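Local coordinates for protein endonuclease V isoform X2 (Ciona intestinalis, PDB 6OZI) that probably cleaves inosine-containing nucleic acids, RNA in particular, as a metal-dependent endonuclease built on an RNase H-like fold, at residues A[66-71]-A[106-111]; A[55-60]-A[99-104]; A[218-221]-A[227-230]; A[139-144]-A[214-219]. The protein carries 1 engineered substitution. All blocks are in the same frame, centred on the assembly; numbering follows the deposited sequence.

Interaction 1. Residues A[66-71]-A[106-111]. With K (potassium ion), chain E.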
loop_
_atom_site.group_PDB
_atom_site.type_symbol
_atom_site.label_atom_id
_atom_site.label_comp_id
_atom_site.label_asym_id
_atom_site.label_seq_id
_atom_site.Cartn_x
_atom_site.Cartn_y
_atom_site.Cartn_z
ATOM N N LYS A 66 -22.182 -4.063 7.696
ATOM C CA LYS A 66 -22.416 -2.895 6.857
ATOM C C LYS A 66 -22.159 -1.630 7.662
ATOM O O LYS A 66 -22.722 -1.453 8.746
ATOM C CB LYS A 66 -23.842 -2.892 6.308
ATOM C CG LYS A 66 -24.162 -4.009 5.320
ATOM C CD LYS A 66 -23.609 -3.693 3.931
ATOM C CE LYS A 66 -22.241 -4.303 3.650
ATOM N NZ LYS A 66 -21.742 -3.847 2.308
ATOM N N GLN A 67 -21.314 -0.757 7.126
ATOM C CA GLN A 67 -20.977 0.481 7.812
ATOM C C GLN A 67 -22.210 1.380 7.877
ATOM O O GLN A 67 -22.831 1.675 6.847
ATOM C CB GLN A 67 -19.834 1.193 7.093
ATOM C CG GLN A 67 -19.274 2.386 7.848
ATOM C CD GLN A 67 -18.184 3.091 7.061
ATOM O OE1 GLN A 67 -17.117 2.524 6.812
ATOM N NE2 GLN A 67 -18.452 4.331 6.657
ATOM N N VAL A 68 -22.593 1.775 9.088
ATOM C CA VAL A 68 -23.708 2.695 9.285
ATOM C C VAL A 68 -23.278 4.006 9.918
ATOM O O VAL A 68 -24.076 4.956 9.928
ATOM C CB VAL A 68 -24.839 2.053 10.122
ATOM C CG1 VAL A 68 -25.483 0.898 9.368
ATOM C CG2 VAL A 68 -24.303 1.576 11.462
ATOM N N TYR A 69 -22.055 4.101 10.442
ATOM C CA TYR A 69 -21.577 5.359 11.002
ATOM C C TYR A 69 -20.080 5.483 10.773
ATOM O O TYR A 69 -19.346 4.500 10.880
ATOM C CB TYR A 69 -21.886 5.453 12.501
ATOM C CG TYR A 69 -21.344 6.695 13.201
ATOM C CD1 TYR A 69 -20.060 6.714 13.745
ATOM C CD2 TYR A 69 -22.130 7.834 13.346
ATOM C CE1 TYR A 69 -19.572 7.831 14.398
ATOM C CE2 TYR A 69 -21.648 8.954 13.994
ATOM C CZ TYR A 69 -20.370 8.948 14.520
ATOM O OH TYR A 69 -19.902 10.066 15.170
ATOM N N MET A 70 -19.632 6.694 10.462
ATOM C CA MET A 70 -18.208 6.976 10.355
ATOM C C MET A 70 -17.969 8.436 10.705
ATOM O O MET A 70 -18.765 9.306 10.341
ATOM C CB MET A 70 -17.671 6.673 8.949
ATOM C CG MET A 70 -16.153 6.813 8.811
ATOM S SD MET A 70 -15.610 8.493 8.407
ATOM C CE MET A 70 -15.840 8.492 6.627
ATOM N N ASN A 71 -16.879 8.695 11.424
ATOM C CA ASN A 71 -16.445 10.064 11.662
ATOM C C ASN A 71 -14.935 10.078 11.859
ATOM O O ASN A 71 -14.377 9.165 12.474
ATOM C CB ASN A 71 -17.154 10.690 12.874
ATOM C CG ASN A 71 -16.749 12.140 13.100
ATOM O OD1 ASN A 71 -17.244 13.050 12.431
ATOM N ND2 ASN A 71 -15.849 12.360 14.048
ATOM N N PRO A 106 -27.092 8.353 19.055
ATOM C CA PRO A 106 -27.075 7.556 20.291
ATOM C C PRO A 106 -27.668 6.177 20.108
ATOM O O PRO A 106 -27.236 5.228 20.775
ATOM C CB PRO A 106 -27.908 8.399 21.265
ATOM C CG PRO A 106 -28.799 9.217 20.389
ATOM C CD PRO A 106 -27.991 9.516 19.152
ATOM N N ASN A 107 -28.638 6.039 19.208
ATOM C CA ASN A 107 -29.275 4.758 18.937
ATOM C C ASN A 107 -28.434 3.848 18.053
ATOM O O ASN A 107 -28.846 2.711 17.807
ATOM C CB ASN A 107 -30.645 5.002 18.313
ATOM C CG ASN A 107 -31.583 5.734 19.262
ATOM O OD1 ASN A 107 -31.503 5.566 20.480
ATOM N ND2 ASN A 107 -32.455 6.566 18.711
ATOM N N LEU A 108 -27.296 4.324 17.548
ATOM C CA LEU A 108 -26.344 3.495 16.819
ATOM C C LEU A 108 -25.149 3.113 17.673
ATOM O O LEU A 108 -24.202 2.510 17.158
ATOM C CB LEU A 108 -25.847 4.209 15.555
ATOM C CG LEU A 108 -26.824 4.463 14.411
ATOM C CD1 LEU A 108 -26.116 5.179 13.259
ATOM C CD2 LEU A 108 -27.425 3.157 13.938
ATOM N N GLU A 109 -25.166 3.452 18.957
ATOM C CA GLU A 109 -24.052 3.100 19.822
ATOM C C GLU A 109 -23.915 1.582 19.850
ATOM O O GLU A 109 -24.909 0.882 20.077
ATOM C CB GLU A 109 -24.246 3.646 21.241
ATOM C CG GLU A 109 -23.037 3.373 22.131
ATOM C CD GLU A 109 -23.239 3.729 23.598
ATOM O OE1 GLU A 109 -24.276 4.332 23.953
ATOM O OE2 GLU A 109 -22.355 3.371 24.406
ATOM N N PRO A 110 -22.734 1.038 19.578
ATOM C CA PRO A 110 -22.595 -0.415 19.486
ATOM C C PRO A 110 -22.505 -1.046 20.864
ATOM O O PRO A 110 -22.127 -0.408 21.848
ATOM C CB PRO A 110 -21.286 -0.593 18.711
ATOM C CG PRO A 110 -20.495 0.618 19.057
ATOM C CD PRO A 110 -21.483 1.741 19.243
ATOM N N GLN A 111 -22.863 -2.331 20.918
ATOM C CA GLN A 111 -22.752 -3.067 22.169
ATOM C C GLN A 111 -21.311 -3.411 22.504
ATOM O O GLN A 111 -21.029 -3.752 23.656
ATOM C CB GLN A 111 -23.576 -4.358 22.120
ATOM C CG GLN A 111 -25.087 -4.167 22.113
ATOM C CD GLN A 111 -25.607 -3.676 20.772
ATOM O OE1 GLN A 111 -25.045 -3.985 19.718
ATOM N NE2 GLN A 111 -26.682 -2.904 20.808
HETATM K K K E . -15.692 15.095 11.221
HETATM O O HOH W 1 -14.930 15.424 14.222
HETATM O O HOH W 2 -14.039 15.209 9.079
HETATM O O HOH W 3 -16.128 12.814 9.036
#
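Leu108 reaches from the short 3-10 turn 106-108 to the edge strand 67-76, and its two methyl groups divide the work. CD1 lies against backbone, 3.9 Å from Val68 O, and also meets Tyr69 CB at 4.3 Å. CD2 approaches Val68 CG2 at the same separation. With CG anti to the carbonyl carbon (chi1 -67°) and the end of the chain extended, the isobutyl fork is held out from the turn toward both neighbours. Val68 and Tyr69 can present themselves together because both face Val59 of the adjacent strand: this is a classic beta bulge, and it brings two consecutive residues round to the same leucine.

The closely packed, buried side is that of Tyr69, whose side chain also rests on Leu100 and Leu101 of helix 86-104. On the looser side, Val68 is exposed, though it also packs on Val59 and Tyr37, and Leu108 itself is partly open. Farther along the same strand the character changes. Asn71 OD1 binds the potassium ion at 2.8 Å, while ND2 donates to a water of the same ion at 3.2 Å and to Glu97; the carbonyl oxygen of Thr72 is a further ligand. An amide suits this place, since it offers an oxygen to the ion and N-H groups to its surroundings. Across the segments themselves no hydrogen bond forms, which implies that the turn is held to the strand by apolar contact.

Interaction 2. Residues A[55-60]-A[99-104]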
loop_
_atom_site.group_PDB
_atom_site.type_symbol
_atom_site.label_atom_id
_atom_site.label_comp_id
_atom_site.label_asym_id
_atom_site.label_seq_id
_atom_site.Cartn_x
_atom_site.Cartn_y
_atom_site.Cartn_z
ATOM N N SER A 55 -8.176 10.840 14.203
ATOM C CA SER A 55 -8.886 9.712 14.783
ATOM C C SER A 55 -10.095 9.369 13.920
ATOM O O SER A 55 -10.570 10.181 13.127
ATOM C CB SER A 55 -9.323 10.016 16.216
ATOM O OG SER A 55 -10.320 11.020 16.257
ATOM N N CYS A 56 -10.577 8.136 14.061
ATOM C CA CYS A 56 -11.768 7.701 13.346
ATOM C C CYS A 56 -12.540 6.710 14.202
ATOM O O CYS A 56 -11.952 5.811 14.816
ATOM C CB CYS A 56 -11.428 7.049 11.997
ATOM S SG CYS A 56 -12.868 6.362 11.109
ATOM N N MET A 57 -13.857 6.877 14.231
ATOM C CA MET A 57 -14.740 5.914 14.871
ATOM C C MET A 57 -15.787 5.500 13.850
ATOM O O MET A 57 -16.318 6.346 13.122
ATOM C CB MET A 57 -15.395 6.498 16.133
ATOM C CG MET A 57 -16.414 5.576 16.794
ATOM S SD MET A 57 -16.830 6.046 18.498
ATOM C CE MET A 57 -15.329 5.622 19.393
ATOM N N VAL A 58 -16.048 4.195 13.772
ATOM C CA VAL A 58 -17.012 3.637 12.836
ATOM C C VAL A 58 -17.986 2.770 13.617
ATOM O O VAL A 58 -17.682 2.283 14.708
ATOM C CB VAL A 58 -16.341 2.799 11.726
ATOM C CG1 VAL A 58 -15.484 3.674 10.819
ATOM C CG2 VAL A 58 -15.504 1.687 12.345
ATOM N N VAL A 59 -19.179 2.598 13.052
ATOM C CA VAL A 59 -20.145 1.628 13.548
ATOM C C VAL A 59 -20.649 0.818 12.363
ATOM O O VAL A 59 -21.132 1.390 11.376
ATOM C CB VAL A 59 -21.327 2.281 14.289
ATOM C CG1 VAL A 59 -22.251 1.203 14.844
ATOM C CG2 VAL A 59 -20.840 3.178 15.416
ATOM N N LEU A 60 -20.556 -0.507 12.478
ATOM C CA LEU A 60 -21.036 -1.452 11.480
ATOM C C LEU A 60 -22.148 -2.294 12.085
ATOM O O LEU A 60 -22.113 -2.633 13.270
ATOM C CB LEU A 60 -19.916 -2.382 10.990
ATOM C CG LEU A 60 -18.868 -1.835 10.018
ATOM C CD1 LEU A 60 -17.981 -0.783 10.668
ATOM C CD2 LEU A 60 -18.025 -2.971 9.464
ATOM N N GLN A 99 -18.037 10.347 22.590
ATOM C CA GLN A 99 -18.990 11.380 22.976
ATOM C C GLN A 99 -19.701 11.954 21.754
ATOM O O GLN A 99 -20.914 12.213 21.788
ATOM C CB GLN A 99 -18.262 12.468 23.767
ATOM C CG GLN A 99 -18.939 13.817 23.791
ATOM C CD GLN A 99 -18.265 14.785 24.758
ATOM O OE1 GLN A 99 -17.044 14.971 24.731
ATOM N NE2 GLN A 99 -19.068 15.437 25.591
ATOM N N LEU A 100 -18.957 12.163 20.662
ATOM C CA LEU A 100 -19.575 12.624 19.421
ATOM C C LEU A 100 -20.595 11.614 18.895
ATOM O O LEU A 100 -21.702 11.989 18.497
ATOM C CB LEU A 100 -18.491 12.895 18.382
ATOM C CG LEU A 100 -18.919 13.479 17.044
ATOM C CD1 LEU A 100 -19.781 14.698 17.246
ATOM C CD2 LEU A 100 -17.669 13.843 16.278
ATOM N N LEU A 101 -20.241 10.328 18.888
ATOM C CA LEU A 101 -21.179 9.296 18.444
ATOM C C LEU A 101 -22.441 9.299 19.300
ATOM O O LEU A 101 -23.560 9.247 18.778
ATOM C CB LEU A 101 -20.501 7.927 18.478
ATOM C CG LEU A 101 -21.393 6.696 18.314
ATOM C CD1 LEU A 101 -22.047 6.658 16.940
ATOM C CD2 LEU A 101 -20.587 5.430 18.552
ATOM N N LYS A 102 -22.278 9.366 20.624
ATOM C CA LYS A 102 -23.445 9.360 21.504
ATOM C C LYS A 102 -24.323 10.585 21.289
ATOM O O LYS A 102 -25.549 10.493 21.411
ATOM C CB LYS A 102 -23.013 9.277 22.971
ATOM C CG LYS A 102 -22.411 7.931 23.373
ATOM C CD LYS A 102 -22.044 7.889 24.859
ATOM C CE LYS A 102 -21.756 6.461 25.306
ATOM N NZ LYS A 102 -21.306 6.353 26.720
ATOM N N ALA A 103 -23.731 11.736 20.952
ATOM C CA ALA A 103 -24.557 12.919 20.728
ATOM C C ALA A 103 -25.228 12.889 19.358
ATOM O O ALA A 103 -26.369 13.338 19.214
ATOM C CB ALA A 103 -23.718 14.190 20.875
ATOM N N LYS A 104 -24.541 12.351 18.352
ATOM C CA LYS A 104 -25.043 12.356 16.980
ATOM C C LYS A 104 -26.033 11.221 16.744
ATOM O O LYS A 104 -27.164 11.440 16.303
ATOM C CB LYS A 104 -23.868 12.236 16.001
ATOM C CG LYS A 104 -23.748 13.374 15.013
ATOM C CD LYS A 104 -22.801 13.019 13.871
ATOM C CE LYS A 104 -23.498 13.187 12.524
ATOM N NZ LYS A 104 -22.545 13.461 11.405
#
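Met57 and Val59, two residues apart on strand 52-61 and turned to the same face of the sheet, receive Leu101 of helix 86-104 between them. The helical segment opens with Gln99, an exposed residue whose backbone oxygen accepts from Ala103 N at 3.0 Å and so carries the helix through its last turn. Leu100 leans toward the neighbouring strand and packs on Asn71.

Leu101 then makes the contact. Its CG stands anti to the backbone N (chi1 168°), which sends the forked end down to the sheet, and the side chain crosses both Met57 and Val59 at about a right angle. The methyl CD2 meets both partners, 3.8 Å from Met57 SD and 3.9 Å from Val59 CG2, whereas of these two partners CD1 touches only the valine, at 4.0 Å from the same CG2. Methionine suits its place because a thioether chain bent at its last torsion (chi3 -71°) can lay the sulphur beside CB and CD2 of the leucine; the compact, branched valine offers a methyl without needing length. Tyr69 and Pro110 also pack against Leu101.

Beyond it Lys102 faces solvent, with a long, weak ion pair to Glu109, and Lys104 closes the backbone pattern by donating from N to Leu100 O. Between the two contact residues, Val58 points to the opposite face, where Trp235 of helix 227-243 lies. A sheet covered by helices on both faces, with strand 52-61 in the antiparallel part, is typical of the RNase H-like fold.

Interaction 3. Residues A[218-221]-A[227-230]. With nucleotides of chain D.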
loop_
_atom_site.group_PDB
_atom_site.type_symbol
_atom_site.label_atom_id
_atom_site.label_comp_id
_atom_site.label_asym_id
_atom_site.label_seq_id
_atom_site.Cartn_x
_atom_site.Cartn_y
_atom_site.Cartn_z
ATOM N N LYS A 218 -14.795 -13.507 15.104
ATOM C CA LYS A 218 -15.126 -14.404 13.996
ATOM C C LYS A 218 -16.298 -13.870 13.187
ATOM O O LYS A 218 -16.261 -13.864 11.948
ATOM C CB LYS A 218 -15.445 -15.806 14.517
ATOM C CG LYS A 218 -15.752 -16.835 13.425
ATOM C CD LYS A 218 -15.533 -18.258 13.951
ATOM C CE LYS A 218 -15.624 -19.323 12.858
ATOM N NZ LYS A 218 -15.089 -20.647 13.346
ATOM N N GLY A 219 -17.357 -13.428 13.875
ATOM C CA GLY A 219 -18.500 -12.852 13.186
ATOM C C GLY A 219 -18.172 -11.590 12.407
ATOM O O GLY A 219 -18.869 -11.253 11.446
ATOM N N CYS A 220 -17.120 -10.875 12.807
ATOM C CA CYS A 220 -16.700 -9.663 12.117
ATOM C C CYS A 220 -15.693 -9.928 11.005
ATOM O O CYS A 220 -15.221 -8.971 10.390
ATOM C CB CYS A 220 -16.090 -8.662 13.105
ATOM S SG CYS A 220 -17.248 -7.974 14.308
ATOM N N THR A 221 -15.357 -11.186 10.728
ATOM C CA THR A 221 -14.255 -11.515 9.831
ATOM C C THR A 221 -14.771 -11.797 8.422
ATOM O O THR A 221 -15.556 -12.730 8.213
ATOM C CB THR A 221 -13.466 -12.717 10.351
ATOM O OG1 THR A 221 -12.777 -12.358 11.557
ATOM C CG2 THR A 221 -12.453 -13.176 9.311
ATOM N N GLU A 227 -13.761 -6.417 9.957
ATOM C CA GLU A 227 -14.312 -5.264 9.243
ATOM C C GLU A 227 -14.291 -3.951 10.025
ATOM O O GLU A 227 -13.898 -2.928 9.439
ATOM C CB GLU A 227 -15.734 -5.605 8.774
ATOM C CG GLU A 227 -15.785 -6.678 7.695
ATOM C CD GLU A 227 -15.029 -6.270 6.433
ATOM O OE1 GLU A 227 -15.498 -5.363 5.715
ATOM O OE2 GLU A 227 -13.962 -6.857 6.162
ATOM N N PRO A 228 -14.706 -3.878 11.299
ATOM C CA PRO A 228 -14.692 -2.562 11.974
ATOM C C PRO A 228 -13.292 -1.982 12.109
ATOM O O PRO A 228 -13.083 -0.773 11.916
ATOM C CB PRO A 228 -15.320 -2.860 13.343
ATOM C CG PRO A 228 -16.062 -4.152 13.162
ATOM C CD PRO A 228 -15.261 -4.931 12.174
ATOM N N ILE A 229 -12.315 -2.832 12.420
ATOM C CA ILE A 229 -10.926 -2.391 12.468
ATOM C C ILE A 229 -10.474 -1.923 11.093
ATOM O O ILE A 229 -9.883 -0.844 10.942
ATOM C CB ILE A 229 -10.036 -3.528 12.990
ATOM C CG1 ILE A 229 -10.388 -3.824 14.449
ATOM C CG2 ILE A 229 -8.569 -3.199 12.795
ATOM C CD1 ILE A 229 -9.766 -5.063 14.959
ATOM N N LYS A 230 -10.771 -2.725 10.070
ATOM C CA LYS A 230 -10.405 -2.377 8.705
ATOM C C LYS A 230 -10.928 -0.996 8.338
ATOM O O LYS A 230 -10.197 -0.164 7.781
ATOM C CB LYS A 230 -10.942 -3.443 7.744
ATOM C CG LYS A 230 -10.752 -3.103 6.275
ATOM C CD LYS A 230 -11.434 -4.109 5.350
ATOM C CE LYS A 230 -10.849 -5.503 5.519
ATOM N NZ LYS A 230 -11.458 -6.480 4.562
ATOM P P DC D 11 -10.441 -6.188 1.084
ATOM O OP1 DC D 11 -11.826 -6.568 0.725
ATOM O OP2 DC D 11 -10.166 -5.237 2.186
ATOM O "O5'" DC D 11 -9.691 -7.534 1.432
ATOM C "C5'" DC D 11 -8.314 -7.510 1.665
ATOM C "C4'" DC D 11 -7.645 -8.651 0.944
ATOM O "O4'" DC D 11 -7.059 -8.165 -0.273
ATOM C "C3'" DC D 11 -6.516 -9.284 1.715
ATOM O "O3'" DC D 11 -7.042 -10.326 2.486
ATOM C "C2'" DC D 11 -5.593 -9.811 0.620
ATOM C "C1'" DC D 11 -5.864 -8.864 -0.543
ATOM N N1 DC D 11 -4.786 -7.863 -0.806
ATOM C C2 DC D 11 -3.641 -8.258 -1.491
ATOM O O2 DC D 11 -3.532 -9.439 -1.831
ATOM N N3 DC D 11 -2.682 -7.339 -1.754
ATOM C C4 DC D 11 -2.845 -6.075 -1.374
ATOM N N4 DC D 11 -1.871 -5.202 -1.658
ATOM C C5 DC D 11 -4.014 -5.649 -0.675
ATOM C C6 DC D 11 -4.952 -6.567 -0.420
#
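Cys220 and Glu227 meet through their backbones: Glu227 N donates to Cys220 O at 3.0 Å, nearly straight at 172°, with the donor tilted 19° out of the carbonyl plane. The bond ties the residue just after helix 210-219 to the first turn of helix 227-243. Beside it the cysteine turns CB to Pro228 CD, 3.9 Å away, and SG lies by Pro228 CG at 4.2 Å. Proline fits a first helical turn, where its missing N-H costs no bond, and its flat flank suits the small, weakly polar cysteine; Leu114 and Val38 of the sheet touch both.

Glu227 sets its CG just beyond the oxygen of the same carbonyl, 3.6 Å from Cys220 O, because the chain leaves anti to its carbonyl carbon (chi1 -68°) and bends again at chi2. The carboxylate thereby swings toward Lys230 one turn on, and in a salt bridge OE2 takes Lys230 NZ on its syn lone pair at 3.0 Å. The lysine bends at chi3 to bring the same ammonium to OP2 of DC11 of chain D, again at 3.0 Å, and Thr223 OG1 is a further partner. A leucine in place of Lys230 would probably leave both the Glu227 carboxylate and the phosphate oxygen without their shared cationic mate. A lysine aligned by an acidic residue one turn earlier, near the start of a helix, here forms part of a site on the protein that holds a phosphate of the DNA backbone.

Interaction 4. Residues A[139-144]-A[214-219]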
loop_
_atom_site.group_PDB
_atom_site.type_symbol
_atom_site.label_atom_id
_atom_site.label_comp_id
_atom_site.label_asym_id
_atom_site.label_seq_id
_atom_site.Cartn_x
_atom_site.Cartn_y
_atom_site.Cartn_z
ATOM N N ARG A 139 -17.971 -1.818 26.443
ATOM C CA ARG A 139 -17.510 -3.171 26.176
ATOM C C ARG A 139 -16.521 -3.161 25.017
ATOM O O ARG A 139 -16.811 -2.613 23.948
ATOM C CB ARG A 139 -18.708 -4.069 25.867
ATOM C CG ARG A 139 -18.393 -5.541 25.724
ATOM C CD ARG A 139 -19.690 -6.354 25.704
ATOM N NE ARG A 139 -20.419 -6.272 26.972
ATOM C CZ ARG A 139 -21.493 -5.513 27.186
ATOM N NH1 ARG A 139 -21.987 -4.754 26.213
ATOM N NH2 ARG A 139 -22.076 -5.513 28.381
ATOM N N THR A 140 -15.342 -3.755 25.235
ATOM C CA THR A 140 -14.272 -3.723 24.247
ATOM C C THR A 140 -13.596 -5.079 24.103
ATOM O O THR A 140 -13.496 -5.857 25.055
ATOM C CB THR A 140 -13.201 -2.699 24.610
ATOM O OG1 THR A 140 -12.631 -3.060 25.873
ATOM C CG2 THR A 140 -13.798 -1.310 24.695
ATOM N N ILE A 141 -13.075 -5.315 22.904
ATOM C CA ILE A 141 -12.290 -6.494 22.568
ATOM C C ILE A 141 -10.957 -6.021 22.004
ATOM O O ILE A 141 -10.910 -5.063 21.224
ATOM C CB ILE A 141 -13.039 -7.382 21.553
ATOM C CG1 ILE A 141 -14.328 -7.908 22.182
ATOM C CG2 ILE A 141 -12.152 -8.511 21.067
ATOM C CD1 ILE A 141 -15.297 -8.464 21.192
ATOM N N GLY A 142 -9.873 -6.678 22.408
ATOM C CA GLY A 142 -8.556 -6.375 21.883
ATOM C C GLY A 142 -8.217 -7.296 20.722
ATOM O O GLY A 142 -8.315 -8.520 20.839
ATOM N N VAL A 143 -7.833 -6.694 19.600
ATOM C CA VAL A 143 -7.430 -7.438 18.404
ATOM C C VAL A 143 -6.072 -6.904 17.971
ATOM O O VAL A 143 -5.966 -5.753 17.528
ATOM C CB VAL A 143 -8.441 -7.322 17.256
ATOM C CG1 VAL A 143 -7.919 -8.065 16.029
ATOM C CG2 VAL A 143 -9.812 -7.838 17.677
ATOM N N ALA A 144 -5.039 -7.733 18.083
ATOM C CA ALA A 144 -3.681 -7.352 17.727
ATOM C C ALA A 144 -3.245 -8.114 16.484
ATOM O O ALA A 144 -3.555 -9.301 16.333
ATOM C CB ALA A 144 -2.713 -7.627 18.878
ATOM N N ALA A 214 -13.789 -13.846 21.067
ATOM C CA ALA A 214 -13.391 -14.578 19.869
ATOM C C ALA A 214 -14.577 -14.827 18.943
ATOM O O ALA A 214 -14.445 -14.704 17.720
ATOM C CB ALA A 214 -12.722 -15.900 20.250
ATOM N N LYS A 215 -15.748 -15.163 19.502
ATOM C CA LYS A 215 -16.922 -15.351 18.646
ATOM C C LYS A 215 -17.269 -14.072 17.891
ATOM O O LYS A 215 -17.648 -14.117 16.711
ATOM C CB LYS A 215 -18.133 -15.810 19.462
ATOM C CG LYS A 215 -18.399 -17.308 19.454
ATOM C CD LYS A 215 -19.067 -17.754 20.753
ATOM C CE LYS A 215 -19.664 -19.145 20.627
ATOM N NZ LYS A 215 -18.870 -19.989 19.695
ATOM N N ILE A 216 -17.166 -12.923 18.559
ATOM C CA ILE A 216 -17.497 -11.659 17.909
ATOM C C ILE A 216 -16.471 -11.324 16.833
ATOM O O ILE A 216 -16.817 -10.831 15.752
ATOM C CB ILE A 216 -17.613 -10.544 18.963
ATOM C CG1 ILE A 216 -18.778 -10.858 19.915
ATOM C CG2 ILE A 216 -17.779 -9.182 18.304
ATOM C CD1 ILE A 216 -18.940 -9.882 21.054
ATOM N N VAL A 217 -15.194 -11.584 17.103
ATOM C CA VAL A 217 -14.177 -11.342 16.083
ATOM C C VAL A 217 -14.408 -12.247 14.869
ATOM O O VAL A 217 -14.276 -11.811 13.717
ATOM C CB VAL A 217 -12.771 -11.512 16.695
ATOM C CG1 VAL A 217 -11.695 -11.500 15.627
ATOM C CG2 VAL A 217 -12.509 -10.393 17.721
ATOM N N LYS A 218 -14.795 -13.507 15.104
ATOM C CA LYS A 218 -15.126 -14.404 13.996
ATOM C C LYS A 218 -16.298 -13.870 13.187
ATOM O O LYS A 218 -16.261 -13.864 11.948
ATOM C CB LYS A 218 -15.445 -15.806 14.517
ATOM C CG LYS A 218 -15.752 -16.835 13.425
ATOM C CD LYS A 218 -15.533 -18.258 13.951
ATOM C CE LYS A 218 -15.624 -19.323 12.858
ATOM N NZ LYS A 218 -15.089 -20.647 13.346
ATOM N N GLY A 219 -17.357 -13.428 13.875
ATOM C CA GLY A 219 -18.500 -12.852 13.186
ATOM C C GLY A 219 -18.172 -11.590 12.407
ATOM O O GLY A 219 -18.869 -11.253 11.446
#
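Ile141 and Val143 of strand 140-144 pack under Ile216 and Val217 in an alpha/beta layer of the RNase H-like fold, where helix 210-219 lies on one face of the sheet. The short axes pass 9.6 Å apart at 66°, so the helix runs well askew of the strand and two of its consecutive residues reach the sheet.

In the first shell, Ile141 uses both its branches. The CG1 arm, anti to the carbonyl carbon (chi1 -64°), ends in CD1, which lies 3.8 Å from Ile216 CB; the other branch sets CG2 3.9 Å from Val217 CG2. That same valine methyl also meets Val143 CG2, at 3.7 Å, the two valine side chains running alongside each other in opposite senses. Beta-branched residues suit a strand, and here their paired methyls fill the layer without polar groups. Gly142 between them has no side chain to add to either face.

Around this shell, Val202 of strand 200-206 touches both Ile141 and Val217, Leu114 backs the isoleucine from the strand on its other flank, and Leu32 covers Ile216. Farther out the strand is held by polar contacts at its start: Arg139 NE donates to Lys207 O while the guanidinium makes a cation-pi contact with Phe30, and Thr140 OG1 bonds to Ala129 O. On the helix, Val217 O is itself engaged, accepting a hydrogen bond from Thr221 OG1.

How the interactions relate
Interactions 1 and 2 are joined along the sheet, their centres 7 Å apart: Val68 N lies 2.7 Å from Val59 O and Tyr69 O 2.9 Å from Val59 N, probable hydrogen bonds between neighbouring strands. Interactions 3 and 4 share Lys218 and Gly219 of one helix, with centres 8 Å apart, and Ile229 CD1 packs 3.5 Å from Val143 CB. The two pairs are linked by Leu60 CD2 against Glu227 CB at 3.6 Å and by Gln111 O with Arg139 NH1 at 2.9 Å. Potassium is bound at interaction 1, whereas interaction 3 grips a DNA phosphate; interaction 4 comes within about 4 Å of the nucleic acid, nearest atoms.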